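Local coordinates for histidine acid phosphatase (Bifidobacterium longum subsp. infantis, PDB 6RXD), which probably removes phosphate groups from inositol polyphosphates such as phytate and from 2,3-bisphosphoglycerate, as a histidine acid phosphatase of the MINPP1 subfamily, at residues Y34-H45 and M442-R453; D124-Y135 and G160-A168. All coordinates share one frame; numbering follows the deposited sequence.

Contact 1: residues Y34-H45 and M442-R453; sequences YGPIYTESMARH and MAANVQWDVYAR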
loop_
_atom_site.group_PDB
_atom_site.type_symbol
_atom_site.label_atom_id
_atom_site.label_comp_id
_atom_site.label_asym_id
_atom_site.label_seq_id
_atom_site.Cartn_x
_atom_site.Cartn_y
_atom_site.Cartn_z
ATOM N N TYR A 34 8.500 -27.640 -18.623
ATOM C CA TYR A 34 7.736 -27.167 -17.464
ATOM C C TYR A 34 6.449 -26.459 -17.884
ATOM O O TYR A 34 6.461 -25.622 -18.785
ATOM C CB TYR A 34 8.614 -26.254 -16.584
ATOM C CG TYR A 34 9.711 -27.009 -15.856
ATOM C CD1 TYR A 34 9.601 -27.288 -14.499
ATOM C CD2 TYR A 34 10.842 -27.462 -16.534
ATOM C CE1 TYR A 34 10.596 -27.986 -13.820
ATOM C CE2 TYR A 34 11.847 -28.167 -15.858
ATOM C CZ TYR A 34 11.707 -28.433 -14.512
ATOM O OH TYR A 34 12.692 -29.134 -13.840
ATOM N N GLY A 35 5.343 -26.809 -17.227
ATOM C CA GLY A 35 4.046 -26.209 -17.498
ATOM C C GLY A 35 3.436 -25.660 -16.219
ATOM O O GLY A 35 3.809 -26.079 -15.119
ATOM N N PRO A 36 2.491 -24.721 -16.353
ATOM C CA PRO A 36 1.937 -24.016 -15.191
ATOM C C PRO A 36 1.080 -24.917 -14.300
ATOM O O PRO A 36 0.279 -25.702 -14.819
ATOM C CB PRO A 36 1.053 -22.943 -15.834
ATOM C CG PRO A 36 0.662 -23.527 -17.171
ATOM C CD PRO A 36 1.894 -24.260 -17.624
ATOM N N ILE A 37 1.241 -24.809 -12.979
ATOM C CA ILE A 37 0.358 -25.525 -12.046
ATOM C C ILE A 37 -0.312 -24.633 -10.987
ATOM O O ILE A 37 -1.289 -25.041 -10.366
ATOM C CB ILE A 37 1.072 -26.675 -11.317
ATOM C CG1 ILE A 37 2.282 -26.153 -10.536
ATOM C CG2 ILE A 37 1.495 -27.765 -12.305
ATOM C CD1 ILE A 37 2.777 -27.135 -9.470
ATOM N N TYR A 38 0.211 -23.430 -10.759
ATOM C CA TYR A 38 -0.322 -22.601 -9.684
ATOM C C TYR A 38 0.097 -21.154 -9.872
ATOM O O TYR A 38 1.150 -20.879 -10.447
ATOM C CB TYR A 38 0.181 -23.134 -8.325
ATOM C CG TYR A 38 -0.379 -22.409 -7.118
ATOM C CD1 TYR A 38 -1.710 -22.581 -6.728
ATOM C CD2 TYR A 38 0.426 -21.563 -6.357
ATOM C CE1 TYR A 38 -2.227 -21.906 -5.618
ATOM C CE2 TYR A 38 -0.076 -20.898 -5.251
ATOM C CZ TYR A 38 -1.394 -21.062 -4.891
ATOM O OH TYR A 38 -1.873 -20.379 -3.786
ATOM N N THR A 39 -0.726 -20.227 -9.398
ATOM C CA THR A 39 -0.270 -18.844 -9.278
ATOM C C THR A 39 -0.861 -18.215 -8.027
ATOM O O THR A 39 -1.876 -18.683 -7.524
ATOM C CB THR A 39 -0.624 -18.014 -10.526
ATOM O OG1 THR A 39 0.023 -16.733 -10.450
ATOM C CG2 THR A 39 -2.142 -17.821 -10.654
ATOM N N GLU A 40 -0.234 -17.167 -7.499
ATOM C CA GLU A 40 -0.790 -16.536 -6.305
ATOM C C GLU A 40 -0.317 -15.106 -6.169
ATOM O O GLU A 40 0.645 -14.697 -6.807
ATOM C CB GLU A 40 -0.424 -17.319 -5.047
ATOM C CG GLU A 40 1.061 -17.401 -4.796
ATOM C CD GLU A 40 1.380 -18.090 -3.501
ATOM O OE1 GLU A 40 0.598 -17.954 -2.535
ATOM O OE2 GLU A 40 2.413 -18.791 -3.450
ATOM N N SER A 41 -1.007 -14.352 -5.325
ATOM C CA SER A 41 -0.731 -12.928 -5.219
ATOM C C SER A 41 -1.068 -12.389 -3.847
ATOM O O SER A 41 -1.854 -12.978 -3.099
ATOM C CB SER A 41 -1.568 -12.173 -6.247
ATOM O OG SER A 41 -2.924 -12.180 -5.849
ATOM N N MET A 42 -0.467 -11.255 -3.510
ATOM C CA MET A 42 -1.032 -10.414 -2.464
ATOM C C MET A 42 -0.893 -8.991 -2.967
ATOM O O MET A 42 0.183 -8.581 -3.415
ATOM C CB MET A 42 -0.308 -10.596 -1.124
ATOM C CG MET A 42 -0.937 -9.803 0.036
ATOM S SD MET A 42 -0.428 -8.059 0.121
ATOM C CE MET A 42 1.304 -8.222 0.589
ATOM N N ALA A 43 -1.986 -8.244 -2.899
ATOM C CA ALA A 43 -2.008 -6.867 -3.368
ATOM C C ALA A 43 -2.584 -5.954 -2.313
ATOM O O ALA A 43 -3.550 -6.302 -1.627
ATOM C CB ALA A 43 -2.844 -6.756 -4.652
ATOM N N ARG A 44 -1.978 -4.777 -2.184
ATOM C CA ARG A 44 -2.545 -3.698 -1.396
ATOM C C ARG A 44 -3.800 -3.182 -2.092
ATOM O O ARG A 44 -3.934 -3.290 -3.309
ATOM C CB ARG A 44 -1.505 -2.579 -1.290
ATOM C CG ARG A 44 -1.942 -1.377 -0.468
ATOM C CD ARG A 44 -0.936 -0.249 -0.558
ATOM N NE ARG A 44 -1.367 0.867 0.273
ATOM C CZ ARG A 44 -0.834 2.080 0.227
ATOM N NH1 ARG A 44 0.146 2.348 -0.640
ATOM N NH2 ARG A 44 -1.301 3.025 1.028
ATOM N N HIS A 45 -4.732 -2.641 -1.318
ATOM C CA HIS A 45 -5.922 -2.015 -1.899
ATOM C C HIS A 45 -5.510 -0.886 -2.845
ATOM O O HIS A 45 -4.384 -0.384 -2.794
ATOM C CB HIS A 45 -6.796 -1.456 -0.777
ATOM C CG HIS A 45 -6.119 -0.379 0.012
ATOM N ND1 HIS A 45 -5.973 0.909 -0.458
ATOM C CD2 HIS A 45 -5.515 -0.410 1.224
ATOM C CE1 HIS A 45 -5.311 1.628 0.433
ATOM N NE2 HIS A 45 -5.024 0.851 1.463
ATOM N N MET A 442 0.167 2.580 -4.289
ATOM C CA MET A 442 -1.187 2.072 -4.313
ATOM C C MET A 442 -1.243 0.833 -5.206
ATOM O O MET A 442 -0.569 0.771 -6.253
ATOM C CB MET A 442 -2.147 3.166 -4.785
ATOM C CG MET A 442 -2.271 4.310 -3.788
ATOM S SD MET A 442 -3.103 3.792 -2.260
ATOM C CE MET A 442 -2.655 5.162 -1.182
ATOM N N ALA A 443 -2.030 -0.154 -4.779
ATOM C CA ALA A 443 -2.171 -1.449 -5.461
ATOM C C ALA A 443 -0.868 -2.237 -5.596
ATOM O O ALA A 443 -0.756 -3.117 -6.440
ATOM C CB ALA A 443 -2.859 -1.287 -6.849
ATOM N N ALA A 444 0.111 -1.940 -4.753
ATOM C CA ALA A 444 1.358 -2.705 -4.757
ATOM C C ALA A 444 1.040 -4.184 -4.652
ATOM O O ALA A 444 0.160 -4.573 -3.904
ATOM C CB ALA A 444 2.255 -2.281 -3.578
ATOM N N ASN A 445 1.771 -5.013 -5.386
ATOM C CA ASN A 445 1.475 -6.429 -5.342
ATOM C C ASN A 445 2.676 -7.318 -5.619
ATOM O O ASN A 445 3.603 -6.943 -6.344
ATOM C CB ASN A 445 0.307 -6.776 -6.282
ATOM C CG ASN A 445 0.615 -6.496 -7.742
ATOM O OD1 ASN A 445 1.017 -7.389 -8.491
ATOM N ND2 ASN A 445 0.437 -5.253 -8.149
ATOM N N VAL A 446 2.640 -8.501 -5.025
ATOM C CA VAL A 446 3.627 -9.524 -5.302
ATOM C C VAL A 446 2.866 -10.701 -5.883
ATOM O O VAL A 446 1.826 -11.082 -5.353
ATOM C CB VAL A 446 4.346 -9.958 -4.009
ATOM C CG1 VAL A 446 5.195 -11.210 -4.255
ATOM C CG2 VAL A 446 5.212 -8.796 -3.462
ATOM N N GLN A 447 3.360 -11.258 -6.982
ATOM C CA GLN A 447 2.740 -12.440 -7.582
ATOM C C GLN A 447 3.803 -13.511 -7.809
ATOM O O GLN A 447 4.935 -13.199 -8.199
ATOM C CB GLN A 447 2.079 -12.067 -8.911
ATOM C CG GLN A 447 0.969 -11.013 -8.775
ATOM C CD GLN A 447 0.216 -10.793 -10.060
ATOM O OE1 GLN A 447 -0.133 -11.745 -10.762
ATOM N NE2 GLN A 447 -0.043 -9.531 -10.378
ATOM N N TRP A 448 3.458 -14.769 -7.555
ATOM C CA TRP A 448 4.375 -15.866 -7.867
ATOM C C TRP A 448 3.691 -16.796 -8.840
ATOM O O TRP A 448 2.514 -17.134 -8.645
ATOM C CB TRP A 448 4.709 -16.691 -6.622
ATOM C CG TRP A 448 5.582 -16.028 -5.595
ATOM C CD1 TRP A 448 6.084 -14.758 -5.617
ATOM C CD2 TRP A 448 6.040 -16.624 -4.380
ATOM N NE1 TRP A 448 6.828 -14.529 -4.478
ATOM C CE2 TRP A 448 6.816 -15.662 -3.705
ATOM C CE3 TRP A 448 5.872 -17.886 -3.803
ATOM C CZ2 TRP A 448 7.421 -15.919 -2.466
ATOM C CZ3 TRP A 448 6.469 -18.145 -2.573
ATOM C CH2 TRP A 448 7.241 -17.164 -1.926
ATOM N N ASP A 449 4.433 -17.237 -9.855
ATOM C CA ASP A 449 3.957 -18.277 -10.767
ATOM C C ASP A 449 4.712 -19.567 -10.497
ATOM O O ASP A 449 5.923 -19.539 -10.288
ATOM C CB ASP A 449 4.200 -17.869 -12.219
ATOM C CG ASP A 449 3.459 -16.609 -12.603
ATOM O OD1 ASP A 449 2.349 -16.387 -12.088
ATOM O OD2 ASP A 449 3.995 -15.829 -13.415
ATOM N N VAL A 450 4.001 -20.697 -10.519
ATOM C CA VAL A 450 4.629 -21.980 -10.234
ATOM C C VAL A 450 4.380 -22.947 -11.375
ATOM O O VAL A 450 3.235 -23.155 -11.783
ATOM C CB VAL A 450 4.089 -22.599 -8.924
ATOM C CG1 VAL A 450 4.833 -23.898 -8.592
ATOM C CG2 VAL A 450 4.219 -21.609 -7.780
ATOM N N TYR A 451 5.458 -23.520 -11.896
ATOM C CA TYR A 451 5.363 -24.479 -12.986
ATOM C C TYR A 451 5.950 -25.810 -12.531
ATOM O O TYR A 451 6.687 -25.871 -11.542
ATOM C CB TYR A 451 6.147 -23.983 -14.202
ATOM C CG TYR A 451 5.485 -22.927 -15.072
ATOM C CD1 TYR A 451 5.484 -23.059 -16.452
ATOM C CD2 TYR A 451 4.882 -21.799 -14.527
ATOM C CE1 TYR A 451 4.917 -22.096 -17.269
ATOM C CE2 TYR A 451 4.302 -20.827 -15.346
ATOM C CZ TYR A 451 4.328 -20.985 -16.707
ATOM O OH TYR A 451 3.762 -20.030 -17.526
ATOM N N ALA A 452 5.630 -26.884 -13.249
ATOM C CA ALA A 452 6.164 -28.195 -12.892
ATOM C C ALA A 452 6.434 -29.002 -14.139
ATOM O O ALA A 452 5.781 -28.806 -15.168
ATOM C CB ALA A 452 5.193 -28.947 -11.975
ATOM N N ARG A 453 7.409 -29.898 -14.045
ATOM C CA ARG A 453 7.656 -30.866 -15.102
ATOM C C ARG A 453 6.993 -32.174 -14.685
ATOM O O ARG A 453 7.195 -32.649 -13.556
ATOM C CB ARG A 453 9.161 -31.059 -15.299
ATOM C CG ARG A 453 9.514 -32.136 -16.302
ATOM C CD ARG A 453 11.012 -32.250 -16.487
ATOM N NE ARG A 453 11.356 -33.255 -17.494
ATOM C CZ ARG A 453 12.600 -33.561 -17.843
ATOM N NH1 ARG A 453 13.625 -32.949 -17.261
ATOM N NH2 ARG A 453 12.821 -34.489 -18.769
HETATM O O HOH W 1 14.345 -30.830 -15.218
HETATM O O HOH W 2 -1.334 -14.283 -10.431
#
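With CG anti to the carbonyl carbon in both Y34 (chi1 -70°) and Y451, each aromatic ring is brought against the opposite strand. The CB of R453 stands over the middle of the Y34 ring, 3.7 Å from its centroid and 11° off the normal, a CH-pi contact; beyond it, water 1 joins Y34 OH to R453 NH1. On the Y451 ring P36 lies across one face, its CB 4.0 Å from the centroid. Strands 34-44 and 445-453 are antiparallel neighbours in the mixed central sheet of the histidine phosphatase fold, and their pairing is broken once by a classic beta bulge: I37 N and Y38 N both donate to V450 O, at 2.9 Å and 3.2 Å. The extra residue shifts the register by one, after which hydrogen-bonded pairs (Y38-V450, E40-W448, M42-V446) alternate with non-hydrogen-bonded ones. T39 OG1 lies 2.9 Å from D449 OD1 and accepts from water 2, which bridges to Q447 OE1; R118 and R469 form salt bridges with the D449 carboxylate, and R118 NH2 also donates to Q447 OE1. E40 runs alongside the W448 ring, OE2 3.6 Å from W448 CE3, its carboxylate turned 89° to the indole plane and OE1 salt-bridged to R396. Where strand 34-44 ends, beside the loop leading into strand 445-453, M442 SD lies over one face of the R44 guanidinium, 3.7 Å from its plane, while R44 NH1 donates to S12 O.

Contact 2: residues D124-Y135 and G160-A168; sequences DQAAADGGTIAY and GRLIGNVSA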
loop_
_atom_site.group_PDB
_atom_site.type_symbol
_atom_site.label_atom_id
_atom_site.label_comp_id
_atom_site.label_asym_id
_atom_site.label_seq_id
_atom_site.Cartn_x
_atom_site.Cartn_y
_atom_site.Cartn_z
ATOM N N ASP A 124 -7.241 -21.739 -18.419
ATOM C CA ASP A 124 -8.027 -22.499 -19.396
ATOM C C ASP A 124 -8.055 -23.985 -19.050
ATOM O O ASP A 124 -9.068 -24.654 -19.256
ATOM C CB ASP A 124 -7.526 -22.274 -20.828
ATOM C CG ASP A 124 -7.741 -20.850 -21.304
ATOM O OD1 ASP A 124 -8.404 -20.070 -20.585
ATOM O OD2 ASP A 124 -7.257 -20.510 -22.407
ATOM N N GLN A 125 -6.950 -24.513 -18.524
ATOM C CA GLN A 125 -6.923 -25.895 -18.057
ATOM C C GLN A 125 -7.839 -26.061 -16.852
ATOM O O GLN A 125 -8.572 -27.042 -16.749
ATOM C CB GLN A 125 -5.503 -26.311 -17.674
ATOM C CG GLN A 125 -4.528 -26.369 -18.828
ATOM C CD GLN A 125 -3.178 -26.912 -18.402
ATOM O OE1 GLN A 125 -2.154 -26.234 -18.518
ATOM N NE2 GLN A 125 -3.171 -28.141 -17.899
ATOM N N ALA A 126 -7.794 -25.091 -15.944
ATOM C CA ALA A 126 -8.627 -25.113 -14.742
ATOM C C ALA A 126 -10.105 -25.119 -15.091
ATOM O O ALA A 126 -10.891 -25.828 -14.467
ATOM C CB ALA A 126 -8.313 -23.917 -13.860
ATOM N N ALA A 127 -10.481 -24.312 -16.082
ATOM C CA ALA A 127 -11.868 -24.267 -16.547
ATOM C C ALA A 127 -12.322 -25.631 -17.048
ATOM O O ALA A 127 -13.488 -25.991 -16.915
ATOM C CB ALA A 127 -12.039 -23.230 -17.638
ATOM N N ALA A 128 -11.397 -26.390 -17.621
ATOM C CA ALA A 128 -11.731 -27.713 -18.159
ATOM C C ALA A 128 -11.646 -28.834 -17.112
ATOM O O ALA A 128 -12.367 -29.837 -17.203
ATOM C CB ALA A 128 -10.835 -28.027 -19.347
ATOM N N ASP A 129 -10.758 -28.672 -16.133
ATOM C CA ASP A 129 -10.417 -29.754 -15.199
ATOM C C ASP A 129 -10.966 -29.557 -13.791
ATOM O O ASP A 129 -10.743 -30.392 -12.915
ATOM C CB ASP A 129 -8.897 -29.956 -15.123
ATOM C CG ASP A 129 -8.329 -30.584 -16.373
ATOM O OD1 ASP A 129 -7.096 -30.512 -16.582
ATOM O OD2 ASP A 129 -9.125 -31.154 -17.147
ATOM N N GLY A 130 -11.671 -28.453 -13.570
ATOM C CA GLY A 130 -12.277 -28.200 -12.277
ATOM C C GLY A 130 -11.372 -27.511 -11.270
ATOM O O GLY A 130 -11.622 -27.566 -10.068
ATOM N N GLY A 131 -10.324 -26.853 -11.751
ATOM C CA GLY A 131 -9.418 -26.151 -10.856
ATOM C C GLY A 131 -10.138 -24.964 -10.248
ATOM O O GLY A 131 -10.946 -24.335 -10.928
ATOM N N THR A 132 -9.869 -24.659 -8.980
ATOM C CA THR A 132 -10.599 -23.580 -8.319
ATOM C C THR A 132 -9.721 -22.390 -7.940
ATOM O O THR A 132 -8.497 -22.512 -7.769
ATOM C CB THR A 132 -11.373 -24.072 -7.077
ATOM O OG1 THR A 132 -10.450 -24.574 -6.105
ATOM C CG2 THR A 132 -12.355 -25.182 -7.465
ATOM N N ILE A 133 -10.366 -21.238 -7.805
ATOM C CA ILE A 133 -9.676 -19.993 -7.472
ATOM C C ILE A 133 -10.122 -19.524 -6.088
ATOM O O ILE A 133 -11.321 -19.473 -5.804
ATOM C CB ILE A 133 -10.030 -18.904 -8.498
ATOM C CG1 ILE A 133 -9.526 -19.295 -9.893
ATOM C CG2 ILE A 133 -9.464 -17.545 -8.087
ATOM C CD1 ILE A 133 -9.962 -18.337 -10.993
ATOM N N ALA A 134 -9.172 -19.187 -5.221
ATOM C CA ALA A 134 -9.522 -18.678 -3.888
ATOM C C ALA A 134 -9.251 -17.191 -3.808
ATOM O O ALA A 134 -8.129 -16.757 -4.056
ATOM C CB ALA A 134 -8.739 -19.417 -2.804
ATOM N N TYR A 135 -10.279 -16.413 -3.476
ATOM C CA TYR A 135 -10.123 -14.980 -3.247
ATOM C C TYR A 135 -10.109 -14.730 -1.751
ATOM O O TYR A 135 -10.935 -15.278 -1.022
ATOM C CB TYR A 135 -11.293 -14.212 -3.875
ATOM C CG TYR A 135 -11.217 -14.071 -5.378
ATOM C CD1 TYR A 135 -10.378 -13.128 -5.956
ATOM C CD2 TYR A 135 -11.996 -14.862 -6.217
ATOM C CE1 TYR A 135 -10.304 -12.981 -7.325
ATOM C CE2 TYR A 135 -11.923 -14.723 -7.602
ATOM C CZ TYR A 135 -11.076 -13.776 -8.138
ATOM O OH TYR A 135 -10.987 -13.614 -9.501
ATOM N N GLY A 160 -15.815 -14.819 -18.536
ATOM C CA GLY A 160 -16.682 -15.460 -17.561
ATOM C C GLY A 160 -16.471 -16.954 -17.369
ATOM O O GLY A 160 -17.206 -17.593 -16.613
ATOM N N ARG A 161 -15.462 -17.512 -18.030
ATOM C CA ARG A 161 -15.270 -18.963 -18.042
ATOM C C ARG A 161 -14.735 -19.543 -16.731
ATOM O O ARG A 161 -14.665 -20.773 -16.582
ATOM C CB ARG A 161 -14.392 -19.386 -19.231
ATOM C CG ARG A 161 -15.089 -19.208 -20.590
ATOM C CD ARG A 161 -14.170 -19.507 -21.777
ATOM N NE ARG A 161 -13.149 -18.473 -21.959
ATOM C CZ ARG A 161 -11.872 -18.614 -21.624
ATOM N NH1 ARG A 161 -11.443 -19.759 -21.106
ATOM N NH2 ARG A 161 -11.021 -17.614 -21.813
ATOM N N LEU A 162 -14.356 -18.672 -15.792
ATOM C CA LEU A 162 -13.876 -19.122 -14.479
ATOM C C LEU A 162 -14.824 -18.758 -13.335
ATOM O O LEU A 162 -14.532 -19.039 -12.173
ATOM C CB LEU A 162 -12.463 -18.593 -14.174
ATOM C CG LEU A 162 -11.266 -19.306 -14.812
ATOM C CD1 LEU A 162 -11.268 -20.789 -14.464
ATOM C CD2 LEU A 162 -11.242 -19.108 -16.314
ATOM N N ILE A 163 -15.967 -18.162 -13.664
ATOM C CA ILE A 163 -16.949 -17.789 -12.650
ATOM C C ILE A 163 -17.432 -18.995 -11.825
ATOM O O ILE A 163 -17.620 -18.895 -10.611
ATOM C CB ILE A 163 -18.139 -17.052 -13.299
ATOM C CG1 ILE A 163 -17.717 -15.639 -13.715
ATOM C CG2 ILE A 163 -19.342 -17.003 -12.361
ATOM C CD1 ILE A 163 -18.744 -14.932 -14.592
ATOM N N GLY A 164 -17.602 -20.142 -12.470
ATOM C CA GLY A 164 -18.033 -21.340 -11.767
ATOM C C GLY A 164 -16.891 -22.045 -11.053
ATOM O O GLY A 164 -17.102 -23.077 -10.417
ATOM N N ASN A 165 -15.683 -21.489 -11.156
ATOM C CA ASN A 165 -14.492 -22.097 -10.550
ATOM C C ASN A 165 -13.992 -21.381 -9.297
ATOM O O ASN A 165 -12.832 -21.513 -8.940
ATOM C CB ASN A 165 -13.335 -22.131 -11.559
ATOM C CG ASN A 165 -13.597 -23.057 -12.730
ATOM O OD1 ASN A 165 -14.389 -22.743 -13.617
ATOM N ND2 ASN A 165 -12.909 -24.188 -12.753
ATOM N N VAL A 166 -14.849 -20.610 -8.637
ATOM C CA VAL A 166 -14.418 -19.874 -7.449
ATOM C C VAL A 166 -14.705 -20.690 -6.193
ATOM O O VAL A 166 -15.809 -21.214 -6.037
ATOM C CB VAL A 166 -15.120 -18.505 -7.347
ATOM C CG1 VAL A 166 -14.677 -17.770 -6.082
ATOM C CG2 VAL A 166 -14.798 -17.668 -8.572
ATOM N N SER A 167 -13.712 -20.816 -5.315
ATOM C CA SER A 167 -13.922 -21.503 -4.041
ATOM C C SER A 167 -14.900 -20.709 -3.177
ATOM O O SER A 167 -14.736 -19.502 -2.987
ATOM C CB SER A 167 -12.602 -21.680 -3.292
ATOM O OG SER A 167 -11.680 -22.427 -4.053
ATOM N N ALA A 168 -15.917 -21.384 -2.654
ATOM C CA ALA A 168 -16.863 -20.737 -1.749
ATOM C C ALA A 168 -16.185 -20.516 -0.403
ATOM O O ALA A 168 -15.628 -21.457 0.173
ATOM C CB ALA A 168 -18.109 -21.600 -1.582
HETATM O O HOH W 3 -12.828 -17.665 -2.510
#
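The turn from helix 120-129 into strand 132-137 meets the loop that follows helix 141-157, and a single backbone bridge, I133 with V166, joins the loop to strand 132-137 of the central sheet. I133 N donates to N165 O at 2.7 Å, and S167 N returns the link to I133 O at 2.8 Å. N165 also reaches the turn with its side chain: CG lies anti to the carbonyl carbon (chi1 -67°), which carries ND2 to 2.7 Å from G131 O, the acceptor being only 10° out of the amide plane. Replacing this asparagine with an alanine would probably leave G131 O without its side-chain donor and the turn less tightly tied to the loop. L162 packs between the helix and the strand, CD1 lying 4.1 Å from A127 CB while its CB packs against I133 CD1 at right angles to that side chain. V166 CG1 touches the edge of the Y135 ring at CD2. At the helix, Y116 hydrogen-bonds both D124 OD1 and R161 NH2, and R161 NH1 completes the salt bridge to D124 OD1 at 3.1 Å, a straight bond (173°) that lies in the guanidinium plane but comes from above the carboxylate plane.

Overall arrangement
Contacts 1 and 2 lie with their centres 16 Å apart and reach the same mixed sheet, where strand 391-398 runs parallel to both 34-44 and 132-137 and so separates them. Along the chain, contact 2 is nested within the 396 residues that contact 1 spans. Their direct touch is slight: P36 CG packs 4.1 Å from Q125 OE1 in one of two conformers of Q125. Contact 2 borders E151 and D180, which bind zinc in a crystal structure of this protein, though no zinc is modelled there here: the side chain of Y135 is about 4 Å from that of E151, and V166 about 4 Å from D180. Contact 1 is farther, S41 about 11 Å from E151 between side chains.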